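Local coordinates for protein ubiquitin (Sulfolobus solfataricus, PDB 4WWM) that probably serves as a ubiquitin-related modifier of the Urm1 family, attached to other proteins in the archaeal proteasome pathway and perhaps also involved in tRNA processing, at residues Leu52-Gly57 and Glu75-Asn80; Asn22-Leu27 and Leu67-Asp72; Ile11-Phe16 and Lys37-Asn42. One frame throughout, in Å; residues are numbered along the deposited sequence.

Contact 1 (Leu52-Gly57 and Glu75-Asn80); sequences LILING and EIIPIN
Leu52 to Leu54 run antiparallel to Glu75 to Ile77, the short strand axes 4.8 Å apart at 154°, with Ile53 and Ile76 as the non-hydrogen-bonded pair between two hydrogen-bonded ones. Both flanking pairs, Leu52 with Ile77 and Leu54 with Glu75, are closed by two N-H to O bonds each; the straightest, Leu52 N to Ile77 O, is 2.8 Å with 176° at the hydrogen. Ile53 CA adds a CA-H...O contact of 3.3 Å to Glu75 O.

On the face that carries Leu52, Leu54, Glu75 and Ile77, apolar tips meet diagonally: Leu54 CD1 lies 3.7 Å from Ile77 CD1. Past the strand end, Ile79 crosses Leu52 at about a right angle, its CG2 3.8 Å from Leu52 CD1. Glu75 CB packs on Leu54 CB, while its extended chain carries the carboxylate to a water that donates to Glu75 OE2 (2.9 Å) and accepts from Gly57 N.

Ile53 and Ile76 point to the other face, where both rest on Leu30 of helix 26-33. Strand 73-78 lies between strands 3-6 and 51-55, joined to the former through backbone bonds of Ile76 with Ile5 and Lys7.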
loop_
_atom_site.group_PDB
_atom_site.type_symbol
_atom_site.label_atom_id
_atom_site.label_comp_id
_atom_site.label_asym_id
_atom_site.label_seq_id
_atom_site.Cartn_x
_atom_site.Cartn_y
_atom_site.Cartn_z
ATOM N N LEU A 52 7.659 -0.020 3.337
ATOM C CA LEU A 52 7.781 1.233 2.606
ATOM C C LEU A 52 6.738 1.275 1.506
ATOM O O LEU A 52 6.347 0.230 0.980
ATOM C CB LEU A 52 9.181 1.374 2.013
ATOM C CG LEU A 52 10.324 1.226 3.016
ATOM C CD1 LEU A 52 11.647 1.284 2.290
ATOM C CD2 LEU A 52 10.250 2.302 4.086
ATOM N N ILE A 53 6.289 2.478 1.167
ATOM C CA ILE A 53 5.332 2.651 0.084
ATOM C C ILE A 53 5.864 3.648 -0.932
ATOM O O ILE A 53 6.241 4.769 -0.583
ATOM C CB ILE A 53 3.959 3.124 0.597
ATOM C CG1 ILE A 53 3.416 2.136 1.633
ATOM C CG2 ILE A 53 2.980 3.275 -0.568
ATOM C CD1 ILE A 53 2.062 2.513 2.193
ATOM N N LEU A 54 5.898 3.219 -2.188
ATOM C CA LEU A 54 6.240 4.096 -3.295
ATOM C C LEU A 54 4.979 4.428 -4.075
ATOM O O LEU A 54 4.155 3.553 -4.339
ATOM C CB LEU A 54 7.275 3.446 -4.214
ATOM C CG LEU A 54 8.614 3.065 -3.581
ATOM C CD1 LEU A 54 9.534 2.450 -4.625
ATOM C CD2 LEU A 54 9.273 4.268 -2.923
ATOM N N ILE A 55 4.828 5.700 -4.418
ATOM C CA ILE A 55 3.790 6.133 -5.336
ATOM C C ILE A 55 4.485 6.645 -6.590
ATOM O O ILE A 55 5.187 7.655 -6.545
ATOM C CB ILE A 55 2.897 7.227 -4.727
ATOM C CG1 ILE A 55 2.236 6.708 -3.446
ATOM C CG2 ILE A 55 1.839 7.667 -5.732
ATOM C CD1 ILE A 55 1.476 7.758 -2.654
ATOM N N ASN A 56 4.301 5.930 -7.695
ATOM C CA ASN A 56 4.998 6.231 -8.940
ATOM C C ASN A 56 6.505 6.343 -8.726
ATOM O O ASN A 56 7.159 7.223 -9.281
ATOM C CB ASN A 56 4.454 7.520 -9.559
ATOM C CG ASN A 56 2.976 7.424 -9.894
ATOM O OD1 ASN A 56 2.482 6.363 -10.274
ATOM N ND2 ASN A 56 2.261 8.533 -9.749
ATOM N N GLY A 57 7.042 5.452 -7.897
ATOM C CA GLY A 57 8.478 5.338 -7.711
ATOM C C GLY A 57 9.060 6.224 -6.624
ATOM O O GLY A 57 10.261 6.158 -6.355
ATOM N N GLU A 75 3.502 0.870 -4.845
ATOM C CA GLU A 75 4.296 -0.312 -4.522
ATOM C C GLU A 75 4.452 -0.434 -3.016
ATOM O O GLU A 75 4.896 0.506 -2.360
ATOM C CB GLU A 75 5.676 -0.249 -5.181
ATOM C CG GLU A 75 5.649 -0.230 -6.696
ATOM C CD GLU A 75 7.034 -0.085 -7.289
ATOM O OE1 GLU A 75 7.897 -0.937 -6.994
ATOM O OE2 GLU A 75 7.262 0.884 -8.042
ATOM N N ILE A 76 4.082 -1.591 -2.473
ATOM C CA ILE A 76 4.243 -1.856 -1.050
ATOM C C ILE A 76 5.400 -2.835 -0.876
ATOM O O ILE A 76 5.338 -3.980 -1.328
ATOM C CB ILE A 76 2.953 -2.408 -0.418
ATOM C CG1 ILE A 76 1.774 -1.493 -0.763
ATOM C CG2 ILE A 76 3.110 -2.512 1.095
ATOM C CD1 ILE A 76 0.435 -2.011 -0.303
ATOM N N ILE A 77 6.457 -2.358 -0.225
ATOM C CA ILE A 77 7.734 -3.059 -0.174
ATOM C C ILE A 77 8.171 -3.336 1.262
ATOM O O ILE A 77 8.361 -2.402 2.044
ATOM C CB ILE A 77 8.840 -2.239 -0.870
ATOM C CG1 ILE A 77 8.409 -1.866 -2.291
ATOM C CG2 ILE A 77 10.152 -3.019 -0.888
ATOM C CD1 ILE A 77 9.335 -0.890 -2.985
ATOM N N PRO A 78 8.348 -4.620 1.617
ATOM C CA PRO A 78 8.896 -4.912 2.944
ATOM C C PRO A 78 10.425 -4.829 2.969
ATOM O O PRO A 78 11.066 -5.186 1.980
ATOM C CB PRO A 78 8.416 -6.338 3.210
ATOM C CG PRO A 78 8.348 -6.953 1.862
ATOM C CD PRO A 78 7.959 -5.853 0.905
ATOM N N ILE A 79 10.988 -4.347 4.074
ATOM C CA ILE A 79 12.440 -4.287 4.242
ATOM C C ILE A 79 12.859 -4.854 5.595
ATOM O O ILE A 79 12.046 -4.948 6.513
ATOM C CB ILE A 79 12.968 -2.846 4.128
ATOM C CG1 ILE A 79 12.258 -1.936 5.135
ATOM C CG2 ILE A 79 12.766 -2.324 2.718
ATOM C CD1 ILE A 79 12.963 -0.631 5.371
ATOM N N ASN A 80 14.132 -5.219 5.712
ATOM C CA ASN A 80 14.671 -5.726 6.970
ATOM C C ASN A 80 15.029 -4.592 7.925
ATOM O O ASN A 80 16.203 -4.279 8.122
ATOM C CB ASN A 80 15.899 -6.598 6.706
ATOM C CG ASN A 80 15.568 -7.835 5.899
ATOM O OD1 ASN A 80 16.058 -8.014 4.785
ATOM N ND2 ASN A 80 14.726 -8.696 6.458
HETATM O O HOH W 1 5.454 3.078 -7.383
#

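Contact 2 (Asn22-Leu27 and Leu67-Asp72); sequences NDRELL and LLNDND
Arg24 lies alongside Leu67 and Leu68, bonding to Leu68 through both backbone and side chain. Leu68 N gives a 2.8 Å bond to Arg24 O. From there the arginine side chain tracks one carbonyl. CB lies 3.5 Å from Leu68 O and also touches Leu67 CD2; CG and CD pass the same oxygen slightly farther off. The chain then bends at chi3 (68°), which turns NE onto Leu68 O at 2.9 Å. That bond is almost straight at the hydrogen (179°), and the oxygen sits only 1° out of the guanidinium plane. Beyond NE, the Leu67 methyls cover one face of the group, CD1 coming within 3.8 Å of Arg24 NH2. Asn69 OD1 is near the guanidinium edge, 3.8 Å from Arg24 NH2, beyond hydrogen-bonding distance. Asp70 OD1 is well out of the plane, so its attraction to the arginine is probably only electrostatic; this oxygen also accepts a bond from a water.

On the inner side, Leu68 CD1 lies 3.6 Å from Leu26 N, at the first turn of helix 26-33, and the leucine also packs on Val29. A type I beta turn from Asn69 to Asp72 follows, its Asn69 N bonded to Asp72 OD2. With Glu25 at the N-cap position, the segments join the helix start to the loop before strand 73-78, within the beta-grasp fold characteristic of ubiquitin-like modifiers.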
loop_
_atom_site.group_PDB
_atom_site.type_symbol
_atom_site.label_atom_id
_atom_site.label_comp_id
_atom_site.label_asym_id
_atom_site.label_seq_id
_atom_site.Cartn_x
_atom_site.Cartn_y
_atom_site.Cartn_z
ATOM N N ASN A 22 -10.223 1.397 -6.313
ATOM C CA ASN A 22 -10.809 2.652 -6.778
ATOM C C ASN A 22 -10.490 3.843 -5.868
ATOM O O ASN A 22 -10.746 4.992 -6.224
ATOM C CB ASN A 22 -12.326 2.504 -6.927
ATOM C CG ASN A 22 -13.025 2.206 -5.609
ATOM O OD1 ASN A 22 -12.408 2.209 -4.543
ATOM N ND2 ASN A 22 -14.327 1.952 -5.682
ATOM N N ASP A 23 -9.921 3.563 -4.701
ATOM C CA ASP A 23 -9.682 4.591 -3.690
ATOM C C ASP A 23 -8.656 5.632 -4.138
ATOM O O ASP A 23 -7.631 5.291 -4.729
ATOM C CB ASP A 23 -9.217 3.932 -2.389
ATOM C CG ASP A 23 -10.283 3.049 -1.769
ATOM O OD1 ASP A 23 -11.104 3.568 -0.983
ATOM O OD2 ASP A 23 -10.299 1.836 -2.069
ATOM N N ARG A 24 -8.937 6.902 -3.850
ATOM C CA ARG A 24 -8.018 7.992 -4.173
ATOM C C ARG A 24 -7.310 8.517 -2.921
ATOM O O ARG A 24 -6.520 9.459 -2.992
ATOM C CB ARG A 24 -8.768 9.127 -4.873
ATOM C CG ARG A 24 -9.458 8.697 -6.161
ATOM C CD ARG A 24 -10.091 9.879 -6.868
ATOM N NE ARG A 24 -9.089 10.799 -7.396
ATOM C CZ ARG A 24 -9.368 11.976 -7.948
ATOM N NH1 ARG A 24 -10.627 12.388 -8.047
ATOM N NH2 ARG A 24 -8.388 12.746 -8.399
ATOM N N GLU A 25 -7.604 7.901 -1.781
ATOM C CA GLU A 25 -6.964 8.234 -0.512
ATOM C C GLU A 25 -6.084 7.067 -0.075
ATOM O O GLU A 25 -6.576 5.951 0.104
ATOM C CB GLU A 25 -8.014 8.547 0.556
ATOM C CG GLU A 25 -7.447 8.832 1.940
ATOM C CD GLU A 25 -8.531 9.003 2.989
ATOM O OE1 GLU A 25 -8.208 8.920 4.193
ATOM O OE2 GLU A 25 -9.702 9.227 2.611
ATOM N N LEU A 26 -4.792 7.327 0.103
ATOM C CA LEU A 26 -3.822 6.262 0.347
ATOM C C LEU A 26 -4.211 5.379 1.526
ATOM O O LEU A 26 -4.151 4.158 1.428
ATOM C CB LEU A 26 -2.426 6.841 0.589
ATOM C CG LEU A 26 -1.349 5.804 0.933
ATOM C CD1 LEU A 26 -1.215 4.768 -0.176
ATOM C CD2 LEU A 26 -0.011 6.475 1.204
ATOM N N LEU A 27 -4.606 5.995 2.635
ATOM C CA LEU A 27 -4.989 5.232 3.816
ATOM C C LEU A 27 -6.108 4.251 3.480
ATOM O O LEU A 27 -6.082 3.100 3.909
ATOM C CB LEU A 27 -5.432 6.161 4.947
ATOM C CG LEU A 27 -5.949 5.445 6.199
ATOM C CD1 LEU A 27 -4.864 4.564 6.801
ATOM C CD2 LEU A 27 -6.452 6.444 7.229
ATOM N N LEU A 67 -4.664 13.797 -3.300
ATOM C CA LEU A 67 -5.499 12.914 -4.101
ATOM C C LEU A 67 -4.655 12.013 -4.981
ATOM O O LEU A 67 -3.768 12.481 -5.690
ATOM C CB LEU A 67 -6.453 13.722 -4.980
ATOM C CG LEU A 67 -7.804 14.131 -4.395
ATOM C CD1 LEU A 67 -8.528 15.035 -5.377
ATOM C CD2 LEU A 67 -8.653 12.914 -4.070
ATOM N N LEU A 68 -4.931 10.717 -4.930
ATOM C CA LEU A 68 -4.317 9.784 -5.857
ATOM C C LEU A 68 -5.056 9.854 -7.188
ATOM O O LEU A 68 -6.272 10.043 -7.223
ATOM C CB LEU A 68 -4.345 8.359 -5.301
ATOM C CG LEU A 68 -3.600 8.122 -3.987
ATOM C CD1 LEU A 68 -3.983 6.777 -3.406
ATOM C CD2 LEU A 68 -2.102 8.198 -4.210
ATOM N N ASN A 69 -4.314 9.719 -8.280
ATOM C CA ASN A 69 -4.917 9.650 -9.601
ATOM C C ASN A 69 -5.096 8.191 -10.000
ATOM O O ASN A 69 -4.320 7.330 -9.586
ATOM C CB ASN A 69 -4.064 10.402 -10.617
ATOM C CG ASN A 69 -3.938 11.879 -10.283
ATOM O OD1 ASN A 69 -4.840 12.471 -9.685
ATOM N ND2 ASN A 69 -2.815 12.477 -10.660
ATOM N N ASP A 70 -6.129 7.922 -10.789
ATOM C CA ASP A 70 -6.516 6.556 -11.138
ATOM C C ASP A 70 -5.371 5.726 -11.714
ATOM O O ASP A 70 -5.361 4.502 -11.574
ATOM C CB ASP A 70 -7.674 6.583 -12.139
ATOM C CG ASP A 70 -9.014 6.859 -11.481
ATOM O OD1 ASP A 70 -9.035 7.223 -10.284
ATOM O OD2 ASP A 70 -10.050 6.717 -12.165
ATOM N N ASN A 71 -4.415 6.388 -12.359
ATOM C CA ASN A 71 -3.314 5.691 -13.016
ATOM C C ASN A 71 -2.039 5.629 -12.168
ATOM O O ASN A 71 -0.983 5.237 -12.660
ATOM C CB ASN A 71 -3.005 6.354 -14.360
ATOM C CG ASN A 71 -4.156 6.236 -15.347
ATOM O OD1 ASN A 71 -5.061 5.417 -15.174
ATOM N ND2 ASN A 71 -4.121 7.052 -16.394
ATOM N N ASP A 72 -2.133 6.012 -10.897
ATOM C CA ASP A 72 -0.978 5.934 -10.004
ATOM C C ASP A 72 -0.619 4.485 -9.694
ATOM O O ASP A 72 -1.493 3.625 -9.600
ATOM C CB ASP A 72 -1.243 6.684 -8.695
ATOM C CG ASP A 72 -1.154 8.193 -8.848
ATOM O OD1 ASP A 72 -0.542 8.671 -9.829
ATOM O OD2 ASP A 72 -1.690 8.903 -7.971
HETATM O O HOH W 2 -11.113 5.948 -8.559
#

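Contact 3 (Ile11-Phe16 and Lys37-Asn42); sequences ISQFNF and KHLILN
Phe14 meets Lys37, Leu39 and Ile40 with its ring, and no hydrogen bond crosses between the segments. Leu39 CD1 stands over the ring centre as a CH-pi contact, 3.8 Å from the centroid of the Phe14 ring and 8° off its normal. The same methyl is 3.6 Å from Gln13 O, so it rests on the helix backbone as well as on the ring. Leu39 CB adds a second touch, 3.8 Å from Phe14 CZ. At the edge, in the ring plane, Ile40 CG2 lies 3.8 Å from Phe14 CE2, its side chain crossing the aromatic one at about a right angle. The aliphatic part of Lys37 arrives obliquely, with CD 3.5 Å from Phe14 CD1. Extended through CE (chi3 167°), this chain lays its CD beside the ring and turns only at chi4 (65°), which directs NZ.

One shell out, Phe14 belongs to helix 10-14 of the beta-grasp fold, and its side chain also touches Leu6 of strand 3-6 and Ile33 of helix 26-33. The loop residues are positioned by Asp34: OD1 accepts bonds from the backbone N of both Leu39 and Ile40, and OD2 accepts one from Leu41 N. These three bonds probably hold the loop in the shape that presents Leu39 and Ile40 to the ring. Ile40 also packs on Leu30, continuing the apolar surface inward. Phe14 therefore bridges the short helix following the first strand and the loop leaving helix 26-33, at one end of the hydrophobic core that fills the space between the longer helix and the sheet.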
loop_
_atom_site.group_PDB
_atom_site.type_symbol
_atom_site.label_atom_id
_atom_site.label_comp_id
_atom_site.label_asym_id
_atom_site.label_seq_id
_atom_site.Cartn_x
_atom_site.Cartn_y
_atom_site.Cartn_z
ATOM N N ILE A 11 3.783 -10.738 -1.143
ATOM C CA ILE A 11 3.109 -11.409 -2.246
ATOM C C ILE A 11 2.493 -12.729 -1.779
ATOM O O ILE A 11 1.311 -12.979 -2.003
ATOM C CB ILE A 11 4.080 -11.664 -3.416
ATOM C CG1 ILE A 11 4.557 -10.329 -3.992
ATOM C CG2 ILE A 11 3.414 -12.503 -4.510
ATOM C CD1 ILE A 11 5.748 -10.452 -4.923
ATOM N N SER A 12 3.290 -13.566 -1.122
ATOM C CA SER A 12 2.788 -14.850 -0.649
ATOM C C SER A 12 1.863 -14.668 0.552
ATOM O O SER A 12 0.910 -15.418 0.718
ATOM C CB SER A 12 3.944 -15.785 -0.286
ATOM O OG SER A 12 4.613 -15.341 0.876
ATOM N N GLN A 13 2.138 -13.663 1.378
ATOM C CA GLN A 13 1.343 -13.424 2.578
ATOM C C GLN A 13 -0.074 -12.950 2.250
ATOM O O GLN A 13 -1.028 -13.310 2.939
ATOM C CB GLN A 13 2.047 -12.408 3.481
ATOM C CG GLN A 13 3.303 -12.967 4.137
ATOM C CD GLN A 13 4.026 -11.945 4.988
ATOM O OE1 GLN A 13 3.661 -10.768 5.015
ATOM N NE2 GLN A 13 5.060 -12.389 5.694
ATOM N N PHE A 14 -0.205 -12.141 1.201
ATOM C CA PHE A 14 -1.515 -11.676 0.744
ATOM C C PHE A 14 -2.134 -12.623 -0.283
ATOM O O PHE A 14 -3.347 -12.617 -0.479
ATOM C CB PHE A 14 -1.405 -10.278 0.135
ATOM C CG PHE A 14 -1.444 -9.172 1.147
ATOM C CD1 PHE A 14 -2.653 -8.650 1.570
ATOM C CD2 PHE A 14 -0.274 -8.651 1.671
ATOM C CE1 PHE A 14 -2.694 -7.628 2.499
ATOM C CE2 PHE A 14 -0.309 -7.632 2.598
ATOM C CZ PHE A 14 -1.521 -7.119 3.014
ATOM N N ASN A 15 -1.287 -13.411 -0.941
ATOM C CA ASN A 15 -1.701 -14.376 -1.965
ATOM C C ASN A 15 -2.114 -13.718 -3.284
ATOM O O ASN A 15 -2.911 -14.275 -4.042
ATOM C CB ASN A 15 -2.847 -15.253 -1.454
ATOM C CG ASN A 15 -2.948 -16.580 -2.194
ATOM O OD1 ASN A 15 -1.942 -17.155 -2.608
ATOM N ND2 ASN A 15 -4.170 -17.065 -2.364
ATOM N N PHE A 16 -1.570 -12.535 -3.553
ATOM C CA PHE A 16 -1.664 -11.928 -4.877
ATOM C C PHE A 16 -0.483 -10.983 -5.058
ATOM O O PHE A 16 0.225 -10.687 -4.095
ATOM C CB PHE A 16 -3.000 -11.197 -5.072
ATOM C CG PHE A 16 -3.177 -9.981 -4.203
ATOM C CD1 PHE A 16 -2.690 -8.749 -4.601
ATOM C CD2 PHE A 16 -3.853 -10.067 -2.999
ATOM C CE1 PHE A 16 -2.859 -7.631 -3.810
ATOM C CE2 PHE A 16 -4.025 -8.949 -2.203
ATOM C CZ PHE A 16 -3.527 -7.731 -2.610
ATOM N N LYS A 37 -6.892 -8.808 7.311
ATOM C CA LYS A 37 -5.616 -9.488 7.493
ATOM C C LYS A 37 -4.734 -8.806 8.537
ATOM O O LYS A 37 -4.106 -9.477 9.355
ATOM C CB LYS A 37 -4.879 -9.568 6.155
ATOM C CG LYS A 37 -5.615 -10.380 5.092
ATOM C CD LYS A 37 -4.936 -10.248 3.739
ATOM C CE LYS A 37 -5.444 -11.272 2.737
ATOM N NZ LYS A 37 -6.877 -11.074 2.413
ATOM N N HIS A 38 -4.698 -7.477 8.507
ATOM C CA HIS A 38 -3.854 -6.696 9.410
ATOM C C HIS A 38 -2.391 -7.103 9.279
ATOM O O HIS A 38 -1.699 -7.313 10.277
ATOM C CB HIS A 38 -4.317 -6.851 10.861
ATOM C CG HIS A 38 -5.707 -6.357 11.103
ATOM N ND1 HIS A 38 -5.980 -5.052 11.458
ATOM C CD2 HIS A 38 -6.904 -6.986 11.038
ATOM C CE1 HIS A 38 -7.283 -4.902 11.605
ATOM N NE2 HIS A 38 -7.867 -6.061 11.355
ATOM N N LEU A 39 -1.926 -7.206 8.038
ATOM C CA LEU A 39 -0.550 -7.585 7.757
ATOM C C LEU A 39 0.374 -6.368 7.673
ATOM O O LEU A 39 1.522 -6.436 8.108
ATOM C CB LEU A 39 -0.480 -8.389 6.454
ATOM C CG LEU A 39 -1.042 -9.814 6.523
ATOM C CD1 LEU A 39 -1.198 -10.394 5.127
ATOM C CD2 LEU A 39 -0.150 -10.707 7.371
ATOM N N ILE A 40 -0.124 -5.262 7.124
ATOM C CA ILE A 40 0.706 -4.076 6.916
ATOM C C ILE A 40 0.273 -2.885 7.772
ATOM O O ILE A 40 1.020 -1.917 7.905
ATOM C CB ILE A 40 0.714 -3.658 5.430
ATOM C CG1 ILE A 40 -0.701 -3.333 4.947
ATOM C CG2 ILE A 40 1.326 -4.771 4.587
ATOM C CD1 ILE A 40 -0.754 -2.806 3.527
ATOM N N LEU A 41 -0.920 -2.960 8.356
ATOM C CA LEU A 41 -1.401 -1.915 9.259
ATOM C C LEU A 41 -1.578 -2.435 10.683
ATOM O O LEU A 41 -2.108 -3.526 10.899
ATOM C CB LEU A 41 -2.732 -1.339 8.767
ATOM C CG LEU A 41 -2.769 -0.677 7.388
ATOM C CD1 LEU A 41 -4.153 -0.103 7.148
ATOM C CD2 LEU A 41 -1.704 0.401 7.249
ATOM N N ASN A 42 -1.134 -1.638 11.652
ATOM C CA ASN A 42 -1.451 -1.887 13.054
ATOM C C ASN A 42 -2.945 -1.677 13.266
ATOM O O ASN A 42 -3.650 -1.254 12.349
ATOM C CB ASN A 42 -0.648 -0.962 13.975
ATOM C CG ASN A 42 0.831 -1.304 14.013
ATOM O OD1 ASN A 42 1.219 -2.385 14.459
ATOM N ND2 ASN A 42 1.667 -0.368 13.573
#

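Overall arrangement
From the N terminus, the chain forms strand 3-6 and helix 10-14, then strand 18-20 and helix 26-33. Contact 3 closes the first loop, returning to Ile11-Phe16 after that longer helix. Contact 2 opens within this loop at Asn22-Leu27 and closes at Leu67-Asp72, so contacts 2 and 3 cross; they lie on opposite sides of the chain's centre. Contact 1 opens only after contact 3 has closed and crosses contact 2, pairing strand 51-55 with the last strand. Contacts 1 and 2 touch through Asn56 with Asp72 and Ile55 with Leu68, while Ile76 packs on Ile40 of contact 3. Sheet, helix start and helix-exit loop are thereby tied together.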